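Local structure of probable transcriptional regulator (Pseudomonas aeruginosa, 2ESN) at residues D152-D158 against Y278-S284; A170-F174 against L301-S307; R101-F105 against A293-M297; V236-L240 against A252-A257. The protein is of unknown function, but is probably a LysR-type transcriptional regulator that binds DNA through a helix-turn-helix domain and responds to an undefined effector. All coordinates share one frame; numbering follows the deposited sequence.

In the fold
All four contacts lie in the LysR substrate-binding domain and reach its mixed sheet. Interaction 1 pairs strands 153-157 and 278-285. Interactions 2 and 3 both use helix 293-303, which follows the second of these strands. Their centres lie about 10 and 14 Å from that of interaction 1, and both touch it. Interaction 4 is about 27 Å from interaction 3, centre to centre, and does not touch it. Along the chain, interaction 3 spans interactions 1 and 4. Interaction 2 alternates with 1 and 3, and 4 falls within the span of each. Helix 293-303 thus returns to strand 102-107 near the start of the domain, while strand 278-285 lies between strands 153-157 and 168-183.

Interaction 1: D152-D158 against Y278-S284; sequences DFALGYD and YVLRLYS
Tyr-283 and Asp-158 each hold CG anti to their carbonyl carbon (chi1 -52° and -57°), which lets the two ends meet. The Tyr-283 hydroxyl donates to Asp-158 OD1 at 2.8 Å. It approaches from above the carboxylate plane. Lys-140 NZ also bonds this hydroxyl. The Tyr-283 ring turns its edge to Gly-156, with Tyr-283 CE1 3.7 Å from Gly-156 N. Arg-281 bends at chi2 and chi3 and sets a guanidinium face against Asp-158 OD2. This salt bridge is modelled too short, so its detail is doubtful. Arg-281 NE also pairs with Asp-172.

The strands form an antiparallel pair in the sheet of the periplasmic-binding-protein-like domain. Ala-154 and Tyr-283 exchange two backbone bonds, and so do Gly-156 and Arg-281. Beyond them, two waters bridge Asp-158 and Val-279. One accepts a hydrogen bond from Asp-158 N and donates to Val-279 O. The other links Val-279 N to Asp-158 O.

On the Leu-155 face, Leu-282 CD1 lies 3.6 Å from Leu-155 CD2 and also touches Phe-153 CD2. Tyr-278 CB sits 3.7 Å above the centre of the Tyr-157 ring. The hydroxyls lead elsewhere, Tyr-157 OH to Tyr-178 and Tyr-278 OH to Asp-176.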
loop_
_atom_site.group_PDB
_atom_site.type_symbol
_atom_site.label_atom_id
_atom_site.label_comp_id
_atom_site.label_asym_id
_atom_site.label_seq_id
_atom_site.Cartn_x
_atom_site.Cartn_y
_atom_site.Cartn_z
ATOM N N ASP C 152 18.346 -6.984 0.893
ATOM C CA ASP C 152 19.235 -8.069 1.283
ATOM C C ASP C 152 19.540 -7.977 2.764
ATOM O O ASP C 152 19.503 -8.967 3.459
ATOM C CB ASP C 152 20.536 -8.029 0.421
ATOM C CG ASP C 152 20.264 -8.234 -1.083
ATOM O OD1 ASP C 152 19.935 -9.347 -1.478
ATOM O OD2 ASP C 152 20.350 -7.298 -1.895
ATOM N N PHE C 153 19.825 -6.769 3.249
ATOM C CA PHE C 153 20.336 -6.586 4.597
ATOM C C PHE C 153 19.862 -5.269 5.229
ATOM O O PHE C 153 19.502 -4.348 4.538
ATOM C CB PHE C 153 21.875 -6.501 4.578
ATOM C CG PHE C 153 22.572 -7.740 4.120
ATOM C CD1 PHE C 153 23.074 -7.814 2.827
ATOM C CD2 PHE C 153 22.779 -8.794 4.986
ATOM C CE1 PHE C 153 23.770 -8.953 2.390
ATOM C CE2 PHE C 153 23.422 -9.974 4.548
ATOM C CZ PHE C 153 23.945 -10.049 3.274
ATOM N N ALA C 154 19.960 -5.176 6.546
ATOM C CA ALA C 154 19.653 -3.937 7.240
ATOM C C ALA C 154 20.768 -3.681 8.207
ATOM O O ALA C 154 21.422 -4.617 8.662
ATOM C CB ALA C 154 18.296 -4.020 7.942
ATOM N N LEU C 155 21.018 -2.408 8.501
ATOM C CA LEU C 155 22.109 -2.034 9.409
ATOM C C LEU C 155 21.542 -1.269 10.600
ATOM O O LEU C 155 20.574 -0.533 10.448
ATOM C CB LEU C 155 23.108 -1.099 8.681
ATOM C CG LEU C 155 23.721 -1.570 7.355
ATOM C CD1 LEU C 155 24.678 -0.507 6.750
ATOM C CD2 LEU C 155 24.505 -2.880 7.595
ATOM N N GLY C 156 22.160 -1.430 11.772
ATOM C CA GLY C 156 21.777 -0.650 12.963
ATOM C C GLY C 156 22.422 -1.271 14.188
ATOM O O GLY C 156 23.330 -2.066 14.064
ATOM N N TYR C 157 21.949 -0.922 15.373
ATOM C CA TYR C 157 22.361 -1.574 16.609
ATOM C C TYR C 157 21.139 -1.970 17.478
ATOM O O TYR C 157 20.023 -1.456 17.263
ATOM C CB TYR C 157 23.446 -0.758 17.355
ATOM C CG TYR C 157 23.071 0.582 18.044
ATOM C CD1 TYR C 157 23.347 1.825 17.415
ATOM C CD2 TYR C 157 22.546 0.593 19.365
ATOM C CE1 TYR C 157 23.071 3.064 18.055
ATOM C CE2 TYR C 157 22.277 1.823 20.043
ATOM C CZ TYR C 157 22.522 3.058 19.376
ATOM O OH TYR C 157 22.219 4.255 20.032
ATOM N N ASP C 158 21.333 -2.910 18.411
ATOM C CA ASP C 158 20.211 -3.352 19.282
ATOM C C ASP C 158 20.205 -2.449 20.465
ATOM O O ASP C 158 21.231 -2.275 21.109
ATOM C CB ASP C 158 20.327 -4.809 19.815
ATOM C CG ASP C 158 20.452 -5.880 18.700
ATOM O OD1 ASP C 158 19.784 -5.787 17.634
ATOM O OD2 ASP C 158 21.229 -6.833 18.938
ATOM N N TYR C 278 27.729 0.712 22.028
ATOM C CA TYR C 278 26.835 0.153 21.033
ATOM C C TYR C 278 27.622 -0.802 20.159
ATOM O O TYR C 278 28.879 -0.743 20.054
ATOM C CB TYR C 278 26.136 1.256 20.222
ATOM C CG TYR C 278 27.057 2.055 19.332
ATOM C CD1 TYR C 278 27.696 3.216 19.801
ATOM C CD2 TYR C 278 27.294 1.658 18.006
ATOM C CE1 TYR C 278 28.543 3.973 18.948
ATOM C CE2 TYR C 278 28.130 2.394 17.153
ATOM C CZ TYR C 278 28.778 3.547 17.626
ATOM O OH TYR C 278 29.621 4.256 16.774
ATOM N N VAL C 279 26.894 -1.718 19.553
ATOM C CA VAL C 279 27.490 -2.648 18.630
ATOM C C VAL C 279 26.638 -2.570 17.392
ATOM O O VAL C 279 25.421 -2.826 17.487
ATOM C CB VAL C 279 27.529 -4.102 19.217
ATOM C CG1 VAL C 279 28.124 -5.069 18.214
ATOM C CG2 VAL C 279 28.373 -4.110 20.481
ATOM N N LEU C 280 27.244 -2.159 16.267
ATOM C CA LEU C 280 26.501 -2.030 14.993
ATOM C C LEU C 280 26.388 -3.424 14.384
ATOM O O LEU C 280 27.298 -4.223 14.512
ATOM C CB LEU C 280 27.203 -1.099 13.989
ATOM C CG LEU C 280 27.300 0.399 14.322
ATOM C CD1 LEU C 280 27.836 1.135 13.105
ATOM C CD2 LEU C 280 25.936 0.986 14.702
ATOM N N ARG C 281 25.279 -3.716 13.740
ATOM C CA ARG C 281 25.098 -5.056 13.238
ATOM C C ARG C 281 24.466 -5.127 11.891
ATOM O O ARG C 281 23.921 -4.168 11.352
ATOM C CB ARG C 281 24.386 -5.983 14.253
ATOM C CG ARG C 281 23.333 -5.329 15.043
ATOM C CD ARG C 281 23.345 -5.852 16.459
ATOM N NE ARG C 281 23.162 -7.284 16.490
ATOM C CZ ARG C 281 23.263 -8.033 17.582
ATOM N NH1 ARG C 281 23.563 -7.458 18.757
ATOM N NH2 ARG C 281 23.054 -9.348 17.498
ATOM N N LEU C 282 24.635 -6.302 11.318
ATOM C CA LEU C 282 24.157 -6.567 9.990
ATOM C C LEU C 282 23.018 -7.546 10.214
ATOM O O LEU C 282 23.232 -8.636 10.723
ATOM C CB LEU C 282 25.307 -7.183 9.188
ATOM C CG LEU C 282 24.947 -7.647 7.790
ATOM C CD1 LEU C 282 24.672 -6.403 6.925
ATOM C CD2 LEU C 282 26.041 -8.603 7.174
ATOM N N TYR C 283 21.811 -7.140 9.853
ATOM C CA TYR C 283 20.652 -7.998 9.950
ATOM C C TYR C 283 20.224 -8.590 8.599
ATOM O O TYR C 283 20.262 -7.911 7.563
ATOM C CB TYR C 283 19.468 -7.244 10.505
ATOM C CG TYR C 283 19.705 -6.504 11.787
ATOM C CD1 TYR C 283 20.081 -5.149 11.761
ATOM C CD2 TYR C 283 19.470 -7.110 13.033
ATOM C CE1 TYR C 283 20.265 -4.433 12.906
ATOM C CE2 TYR C 283 19.658 -6.384 14.216
ATOM C CZ TYR C 283 20.054 -5.037 14.139
ATOM O OH TYR C 283 20.258 -4.279 15.285
ATOM N N SER C 284 19.819 -9.864 8.652
ATOM C CA SER C 284 19.210 -10.542 7.535
ATOM C C SER C 284 18.171 -11.569 7.999
ATOM O O SER C 284 18.164 -12.008 9.167
ATOM C CB SER C 284 20.249 -11.251 6.675
ATOM O OG SER C 284 20.968 -12.124 7.501
HETATM O O HOH W 1 24.436 -2.249 21.038
HETATM O O HOH W 2 23.747 -3.960 19.182
#

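Interaction 2: A170-F174 against L301-S307; sequences AHDWF and LKGLDIS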
loop_
_atom_site.group_PDB
_atom_site.type_symbol
_atom_site.label_atom_id
_atom_site.label_comp_id
_atom_site.label_asym_id
_atom_site.label_seq_id
_atom_site.Cartn_x
_atom_site.Cartn_y
_atom_site.Cartn_z
ATOM N N ALA C 170 21.396 -11.699 13.005
ATOM C CA ALA C 170 22.226 -10.504 13.104
ATOM C C ALA C 170 23.704 -10.904 13.263
ATOM O O ALA C 170 24.020 -11.942 13.868
ATOM C CB ALA C 170 21.792 -9.684 14.284
ATOM N N HIS C 171 24.599 -10.096 12.694
ATOM C CA HIS C 171 26.020 -10.306 12.874
ATOM C C HIS C 171 26.677 -8.993 13.224
ATOM O O HIS C 171 26.513 -7.985 12.502
ATOM C CB HIS C 171 26.647 -10.922 11.612
ATOM C CG HIS C 171 26.292 -12.366 11.410
ATOM N ND1 HIS C 171 25.202 -12.771 10.658
ATOM C CD2 HIS C 171 26.883 -13.502 11.866
ATOM C CE1 HIS C 171 25.144 -14.094 10.654
ATOM N NE2 HIS C 171 26.154 -14.560 11.377
ATOM N N ASP C 172 27.454 -9.002 14.298
ATOM C CA ASP C 172 28.113 -7.781 14.762
ATOM C C ASP C 172 29.274 -7.376 13.887
ATOM O O ASP C 172 30.068 -8.242 13.461
ATOM C CB ASP C 172 28.541 -7.965 16.201
ATOM C CG ASP C 172 27.368 -8.267 17.093
ATOM O OD1 ASP C 172 26.223 -7.853 16.775
ATOM O OD2 ASP C 172 27.590 -8.941 18.108
ATOM N N TRP C 173 29.369 -6.082 13.584
ATOM C CA TRP C 173 30.547 -5.597 12.813
ATOM C C TRP C 173 31.405 -4.423 13.356
ATOM O O TRP C 173 32.512 -4.163 12.842
ATOM C CB TRP C 173 30.202 -5.435 11.326
ATOM C CG TRP C 173 29.082 -4.481 11.052
ATOM C CD1 TRP C 173 27.757 -4.763 11.128
ATOM C CD2 TRP C 173 29.188 -3.082 10.658
ATOM N NE1 TRP C 173 27.029 -3.632 10.820
ATOM C CE2 TRP C 173 27.882 -2.601 10.498
ATOM C CE3 TRP C 173 30.269 -2.201 10.441
ATOM C CZ2 TRP C 173 27.596 -1.243 10.108
ATOM C CZ3 TRP C 173 30.006 -0.874 10.057
ATOM C CH2 TRP C 173 28.668 -0.401 9.907
ATOM N N PHE C 174 30.916 -3.736 14.382
ATOM C CA PHE C 174 31.629 -2.590 14.950
ATOM C C PHE C 174 31.134 -2.264 16.348
ATOM O O PHE C 174 29.941 -1.945 16.530
ATOM C CB PHE C 174 31.396 -1.353 14.078
ATOM C CG PHE C 174 32.227 -0.153 14.478
ATOM C CD1 PHE C 174 33.613 -0.261 14.643
ATOM C CD2 PHE C 174 31.629 1.085 14.661
ATOM C CE1 PHE C 174 34.393 0.868 15.013
ATOM C CE2 PHE C 174 32.380 2.202 14.998
ATOM C CZ PHE C 174 33.780 2.108 15.184
ATOM N N LEU C 301 31.989 -8.603 5.966
ATOM C CA LEU C 301 32.007 -7.722 7.148
ATOM C C LEU C 301 32.748 -8.325 8.353
ATOM O O LEU C 301 33.147 -7.597 9.272
ATOM C CB LEU C 301 30.607 -7.327 7.550
ATOM C CG LEU C 301 30.015 -6.124 6.818
ATOM C CD1 LEU C 301 29.993 -6.367 5.338
ATOM C CD2 LEU C 301 28.602 -5.742 7.340
ATOM N N LYS C 302 32.977 -9.639 8.306
ATOM C CA LYS C 302 33.461 -10.359 9.466
ATOM C C LYS C 302 34.775 -9.817 9.916
ATOM O O LYS C 302 34.848 -9.266 11.017
ATOM C CB LYS C 302 33.430 -11.904 9.296
ATOM C CG LYS C 302 32.168 -12.489 10.016
ATOM C CD LYS C 302 31.595 -13.823 9.463
ATOM C CE LYS C 302 30.267 -14.124 10.212
ATOM N NZ LYS C 302 29.250 -15.083 9.553
ATOM N N GLY C 303 35.798 -9.886 9.067
ATOM C CA GLY C 303 37.075 -9.315 9.483
ATOM C C GLY C 303 37.262 -7.834 9.153
ATOM O O GLY C 303 38.305 -7.263 9.498
ATOM N N LEU C 304 36.268 -7.211 8.496
ATOM C CA LEU C 304 36.380 -5.797 8.065
ATOM C C LEU C 304 36.920 -4.761 9.104
ATOM O O LEU C 304 36.356 -4.626 10.175
ATOM C CB LEU C 304 35.044 -5.317 7.467
ATOM C CG LEU C 304 35.120 -3.975 6.730
ATOM C CD1 LEU C 304 36.011 -3.973 5.436
ATOM C CD2 LEU C 304 33.734 -3.497 6.438
ATOM N N ASP C 305 37.987 -4.016 8.769
ATOM C CA ASP C 305 38.534 -2.934 9.658
ATOM C C ASP C 305 37.801 -1.603 9.423
ATOM O O ASP C 305 37.897 -0.981 8.339
ATOM C CB ASP C 305 40.072 -2.755 9.525
ATOM C CG ASP C 305 40.625 -1.429 10.231
ATOM O OD1 ASP C 305 40.165 -0.992 11.343
ATOM O OD2 ASP C 305 41.591 -0.832 9.661
ATOM N N ILE C 306 37.076 -1.180 10.457
ATOM C CA ILE C 306 36.174 -0.048 10.373
ATOM C C ILE C 306 36.950 1.191 10.762
ATOM O O ILE C 306 36.773 2.258 10.174
ATOM C CB ILE C 306 34.918 -0.248 11.313
ATOM C CG1 ILE C 306 34.266 -1.603 11.053
ATOM C CG2 ILE C 306 33.861 0.913 11.168
ATOM C CD1 ILE C 306 33.777 -1.787 9.582
ATOM N N SER C 307 37.852 1.025 11.724
ATOM C CA SER C 307 38.410 2.170 12.493
ATOM C C SER C 307 39.295 3.111 11.638
ATOM O O SER C 307 39.267 4.342 11.825
ATOM C CB SER C 307 39.144 1.663 13.764
ATOM O OG SER C 307 38.375 0.635 14.420
#
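Trp-173 and Phe-174 pack against Leu-301 and Ile-306, where the end of the C-terminal helix and the tail after it lie against strand 168-183. The contact belongs to the alpha/beta, periplasmic-binding-protein-like fold of the domain, with a helix laid against the central sheet. No hydrogen bond joins the two segments; the closest meetings are of apolar groups with ring faces and edges.

The tight part is at Ile-306, which divides its branches between two rings. Ile-306 CD1 comes to the edge of the indole, 3.6 Å from Trp-173 CE3. Ile-306 CG2 lies over one face of Phe-174, 3.8 Å from the ring centroid. CG2 is anti to the backbone N and CG1 is beside it (chi1 -51°), and this splits the branches. Leu-301 runs alongside Trp-173, pointing the same way. Its CD2 covers a face of the five-membered ring, 4.1 Å from the centroid and offset toward the rim. Leu-115 of helix 109-126 also packs on Trp-173. The Phe-174 ring meets His-255 edge-to-face.

The contact loosens at both margins. At one, the extended Lys-302 chain crosses His-171 at a slant, and Lys-302 NZ is 3.6 Å from His-171 NE2, without a hydrogen bond. At the other, past Ile-306, lies the exposed Ser-307, whose N makes a weak bond to Asp-305 OD1. Ser-307 comes to the edge of the Phe-174 ring, with Ser-307 OG 4.0 Å from Phe-174 CE1.

Interaction 3: R101-F105 against A293-M297; sequences RTFVF and AHAWM
Arg-101 lies just before strand 102-107 and meets Ala-293 on helix 293-303. The helix packs across this strand of the central sheet in the LysR-type effector-binding domain. The short axes are 10.9 Å apart at their closest and run at 68° to each other.

Arg-101 places one guanidinium face on the Ala-293 methyl, with NH1 3.7 Å from CB. The chain bends at chi3 (-82°), which brings NE back over the Phe-103 ring. Its charged end belongs to Asp-152. Asp-152 OD1 pairs with Arg-101 NH2 and His-294 NE2, and Asp-152 OD2 with Val-104 N. One carboxylate thus serves both segments.

Phe-103 is the central group. Arg-101 NE lies over one face, and Met-297 CE covers the opposite face, 4.0 Å from the centroid. The sulfur is farther up, a Met-aromatic contact at a distance. The ring edge faces the helix backbone, with CE2 3.7 Å from Ala-293 O. Ala-293 CB also touches Phe-103 CZ. Trp-296 crosses Phe-103 at about a right angle, and its CE3 is 4.1 Å from the same CZ.

Phe-105 comes next on this side of the strand. It meets Met-297 from the opposite direction and offers it the ring edge. Met-297 SD makes a second Met-aromatic contact at this edge. Phe-105 CZ lies 3.9 Å from Met-297 CG.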
loop_
_atom_site.group_PDB
_atom_site.type_symbol
_atom_site.label_atom_id
_atom_site.label_comp_id
_atom_site.label_asym_id
_atom_site.label_seq_id
_atom_site.Cartn_x
_atom_site.Cartn_y
_atom_site.Cartn_z
ATOM N N ARG C 101 26.139 -8.298 -9.306
ATOM C CA ARG C 101 24.971 -8.022 -8.505
ATOM C C ARG C 101 25.020 -6.743 -7.664
ATOM O O ARG C 101 26.107 -6.149 -7.429
ATOM C CB ARG C 101 24.522 -9.216 -7.699
ATOM C CG ARG C 101 25.356 -9.630 -6.618
ATOM C CD ARG C 101 24.624 -10.760 -5.959
ATOM N NE ARG C 101 23.616 -10.208 -5.058
ATOM C CZ ARG C 101 22.476 -10.796 -4.741
ATOM N NH1 ARG C 101 22.163 -11.970 -5.295
ATOM N NH2 ARG C 101 21.650 -10.172 -3.906
ATOM N N THR C 102 23.823 -6.303 -7.295
ATOM C CA THR C 102 23.585 -5.125 -6.475
ATOM C C THR C 102 23.067 -5.698 -5.175
ATOM O O THR C 102 22.125 -6.482 -5.176
ATOM C CB THR C 102 22.573 -4.200 -7.148
ATOM O OG1 THR C 102 23.090 -3.817 -8.418
ATOM C CG2 THR C 102 22.283 -2.896 -6.362
ATOM N N PHE C 103 23.780 -5.402 -4.081
ATOM C CA PHE C 103 23.322 -5.601 -2.726
ATOM C C PHE C 103 22.549 -4.379 -2.227
ATOM O O PHE C 103 22.995 -3.231 -2.418
ATOM C CB PHE C 103 24.495 -5.949 -1.806
ATOM C CG PHE C 103 25.124 -7.261 -2.137
ATOM C CD1 PHE C 103 26.072 -7.360 -3.166
ATOM C CD2 PHE C 103 24.744 -8.397 -1.454
ATOM C CE1 PHE C 103 26.630 -8.568 -3.536
ATOM C CE2 PHE C 103 25.287 -9.609 -1.767
ATOM C CZ PHE C 103 26.273 -9.712 -2.785
ATOM N N VAL C 104 21.381 -4.631 -1.629
ATOM C CA VAL C 104 20.476 -3.542 -1.181
ATOM C C VAL C 104 20.465 -3.560 0.337
ATOM O O VAL C 104 20.202 -4.593 0.937
ATOM C CB VAL C 104 19.026 -3.651 -1.737
ATOM C CG1 VAL C 104 18.103 -2.465 -1.213
ATOM C CG2 VAL C 104 19.029 -3.709 -3.272
ATOM N N PHE C 105 20.878 -2.443 0.939
ATOM C CA PHE C 105 20.932 -2.342 2.384
ATOM C C PHE C 105 19.981 -1.229 2.818
ATOM O O PHE C 105 19.851 -0.235 2.128
ATOM C CB PHE C 105 22.351 -1.938 2.892
ATOM C CG PHE C 105 23.406 -3.007 2.785
ATOM C CD1 PHE C 105 23.911 -3.583 3.925
ATOM C CD2 PHE C 105 23.964 -3.348 1.558
ATOM C CE1 PHE C 105 24.949 -4.558 3.863
ATOM C CE2 PHE C 105 25.053 -4.287 1.478
ATOM C CZ PHE C 105 25.504 -4.903 2.647
ATOM N N ALA C 293 25.446 -15.469 -2.328
ATOM C CA ALA C 293 25.764 -14.048 -2.295
ATOM C C ALA C 293 25.681 -13.465 -0.870
ATOM O O ALA C 293 26.608 -12.794 -0.398
ATOM C CB ALA C 293 24.872 -13.320 -3.225
ATOM N N HIS C 294 24.593 -13.774 -0.161
ATOM C CA HIS C 294 24.400 -13.344 1.191
ATOM C C HIS C 294 25.445 -13.899 2.131
ATOM O O HIS C 294 25.927 -13.179 2.994
ATOM C CB HIS C 294 23.018 -13.747 1.687
ATOM C CG HIS C 294 21.954 -12.794 1.264
ATOM N ND1 HIS C 294 20.980 -12.335 2.129
ATOM C CD2 HIS C 294 21.732 -12.179 0.071
ATOM C CE1 HIS C 294 20.181 -11.504 1.475
ATOM N NE2 HIS C 294 20.630 -11.369 0.234
ATOM N N ALA C 295 25.786 -15.173 1.974
ATOM C CA ALA C 295 26.838 -15.787 2.798
ATOM C C ALA C 295 28.195 -15.074 2.572
ATOM O O ALA C 295 28.919 -14.833 3.495
ATOM C CB ALA C 295 26.958 -17.338 2.480
ATOM N N TRP C 296 28.515 -14.730 1.327
ATOM C CA TRP C 296 29.780 -14.010 1.060
ATOM C C TRP C 296 29.800 -12.626 1.767
ATOM O O TRP C 296 30.778 -12.267 2.490
ATOM C CB TRP C 296 29.956 -13.893 -0.426
ATOM C CG TRP C 296 31.108 -13.035 -0.856
ATOM C CD1 TRP C 296 32.410 -13.408 -0.947
ATOM C CD2 TRP C 296 31.045 -11.668 -1.295
ATOM N NE1 TRP C 296 33.159 -12.365 -1.414
ATOM C CE2 TRP C 296 32.359 -11.270 -1.594
ATOM C CE3 TRP C 296 30.001 -10.726 -1.409
ATOM C CZ2 TRP C 296 32.675 -9.993 -2.059
ATOM C CZ3 TRP C 296 30.322 -9.415 -1.879
ATOM C CH2 TRP C 296 31.658 -9.077 -2.189
ATOM N N MET C 297 28.707 -11.868 1.584
ATOM C CA MET C 297 28.646 -10.523 2.116
ATOM C C MET C 297 28.705 -10.588 3.623
ATOM O O MET C 297 29.379 -9.763 4.281
ATOM C CB MET C 297 27.430 -9.754 1.613
ATOM C CG MET C 297 27.385 -8.284 2.174
ATOM S SD MET C 297 28.760 -7.227 1.705
ATOM C CE MET C 297 28.289 -6.892 0.146
#

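Interaction 4: V236-L240 against A252-A257; sequences VLAAL and APRHAA
Pro-253, which touches Val-236 across the contact, has a carbonyl oxygen gripped by two backbone amides. Pro-253 is the N-cap residue of helix 254-264. Its oxygen accepts the i+4 bond from Ala-257 N that opens the helix, with Ala-257 N 3.1 Å from Pro-253 O, and a weak i+3 bond from Ala-256 N. The start of helix 236-244 is held differently: Asp-109 OD1 accepts from Val-236 N and Asp-109 OD2 from Leu-237 N.

Between the segments there is no hydrogen bond, and branched side chains meet small ones. Val-236 CG1 is anti to its backbone N (chi1 -168°), which turns this methyl to the junction of strand and helix. There it lies 4.1 Å from Pro-253 CD and also meets Ala-252 CB and Ala-256 CB. Leu-237 reaches across with its end, CD2, which lies 4.0 Å from Ala-256 CB. Its side chain also packs on Leu-237 of a second subunit, so this helix lies at a subunit interface.

Leu-240 straddles the turn at Ala-256 and Ala-257. Its CD1 lies 3.6 Å from Ala-256 O, and its CD2 is 3.8 Å from Ala-257 CB. The small alanines let the helices come close, with Leu-240 CA and Ala-257 CA 6.7 Å apart. Tyr-110 covers Val-236, Pro-253 and Ala-256 from helix 109-126.

Helix 236-244 connects strands 228-233 and 249-253, which both run parallel to strand 202-206 between them. This is a beta-alpha-beta crossover, as in the Rossmann-like lobes of periplasmic-binding-protein folds.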
loop_
_atom_site.group_PDB
_atom_site.type_symbol
_atom_site.label_atom_id
_atom_site.label_comp_id
_atom_site.label_asym_id
_atom_site.label_seq_id
_atom_site.Cartn_x
_atom_site.Cartn_y
_atom_site.Cartn_z
ATOM N N VAL C 236 23.201 12.159 11.738
ATOM C CA VAL C 236 24.336 12.416 12.636
ATOM C C VAL C 236 25.344 13.395 12.030
ATOM O O VAL C 236 25.823 14.319 12.709
ATOM C CB VAL C 236 25.081 11.111 12.996
ATOM C CG1 VAL C 236 26.069 11.329 14.166
ATOM C CG2 VAL C 236 24.138 10.158 13.477
ATOM N N LEU C 237 25.636 13.249 10.727
ATOM C CA LEU C 237 26.709 14.022 10.181
ATOM C C LEU C 237 26.302 15.480 10.031
ATOM O O LEU C 237 27.086 16.349 10.376
ATOM C CB LEU C 237 27.287 13.402 8.884
ATOM C CG LEU C 237 27.933 12.013 8.927
ATOM C CD1 LEU C 237 28.461 11.647 7.477
ATOM C CD2 LEU C 237 29.026 11.871 10.001
ATOM N N ALA C 238 25.092 15.759 9.563
ATOM C CA ALA C 238 24.629 17.139 9.590
ATOM C C ALA C 238 24.541 17.652 11.046
ATOM O O ALA C 238 24.763 18.828 11.278
ATOM C CB ALA C 238 23.304 17.299 8.872
ATOM N N ALA C 239 24.174 16.772 11.978
ATOM C CA ALA C 239 23.985 17.171 13.394
ATOM C C ALA C 239 25.293 17.655 14.006
ATOM O O ALA C 239 25.310 18.586 14.808
ATOM C CB ALA C 239 23.469 15.982 14.210
ATOM N N LEU C 240 26.378 17.005 13.636
ATOM C CA LEU C 240 27.725 17.338 14.101
ATOM C C LEU C 240 28.056 18.747 13.625
ATOM O O LEU C 240 28.531 19.565 14.417
ATOM C CB LEU C 240 28.738 16.277 13.587
ATOM C CG LEU C 240 28.674 14.980 14.382
ATOM C CD1 LEU C 240 29.238 13.805 13.604
ATOM C CD2 LEU C 240 29.455 15.128 15.683
ATOM N N ALA C 252 26.575 11.555 20.530
ATOM C CA ALA C 252 26.729 10.983 19.186
ATOM C C ALA C 252 27.753 9.869 19.244
ATOM O O ALA C 252 28.633 9.902 20.082
ATOM C CB ALA C 252 27.315 12.037 18.207
ATOM N N PRO C 253 27.686 8.943 18.283
ATOM C CA PRO C 253 28.751 8.010 18.100
ATOM C C PRO C 253 30.107 8.677 17.951
ATOM O O PRO C 253 30.290 9.595 17.106
ATOM C CB PRO C 253 28.369 7.263 16.809
ATOM C CG PRO C 253 26.810 7.453 16.701
ATOM C CD PRO C 253 26.572 8.788 17.314
ATOM N N ARG C 254 31.057 8.165 18.734
ATOM C CA ARG C 254 32.445 8.634 18.725
ATOM C C ARG C 254 33.164 8.499 17.360
ATOM O O ARG C 254 33.861 9.418 16.883
ATOM C CB ARG C 254 33.230 8.002 19.878
ATOM C CG ARG C 254 34.665 8.602 20.046
ATOM C CD ARG C 254 35.449 7.772 21.071
ATOM N NE ARG C 254 36.820 8.281 21.326
ATOM C CZ ARG C 254 37.969 7.874 20.722
ATOM N NH1 ARG C 254 39.131 8.414 21.063
ATOM N NH2 ARG C 254 37.997 6.963 19.749
ATOM N N HIS C 255 32.935 7.391 16.671
ATOM C CA HIS C 255 33.546 7.204 15.380
ATOM C C HIS C 255 33.175 8.356 14.472
ATOM O O HIS C 255 34.020 8.831 13.754
ATOM C CB HIS C 255 33.023 5.885 14.757
ATOM C CG HIS C 255 33.737 5.471 13.487
ATOM N ND1 HIS C 255 35.099 5.227 13.436
ATOM C CD2 HIS C 255 33.261 5.203 12.247
ATOM C CE1 HIS C 255 35.426 4.845 12.215
ATOM N NE2 HIS C 255 34.329 4.839 11.472
ATOM N N ALA C 256 31.902 8.805 14.483
ATOM C CA ALA C 256 31.495 9.932 13.611
ATOM C C ALA C 256 31.996 11.327 14.097
ATOM O O ALA C 256 32.460 12.194 13.305
ATOM C CB ALA C 256 29.961 9.921 13.387
ATOM N N ALA C 257 31.881 11.558 15.396
ATOM C CA ALA C 257 32.279 12.817 15.965
ATOM C C ALA C 257 33.791 13.018 15.748
ATOM O O ALA C 257 34.237 14.130 15.389
ATOM C CB ALA C 257 31.925 12.842 17.509
#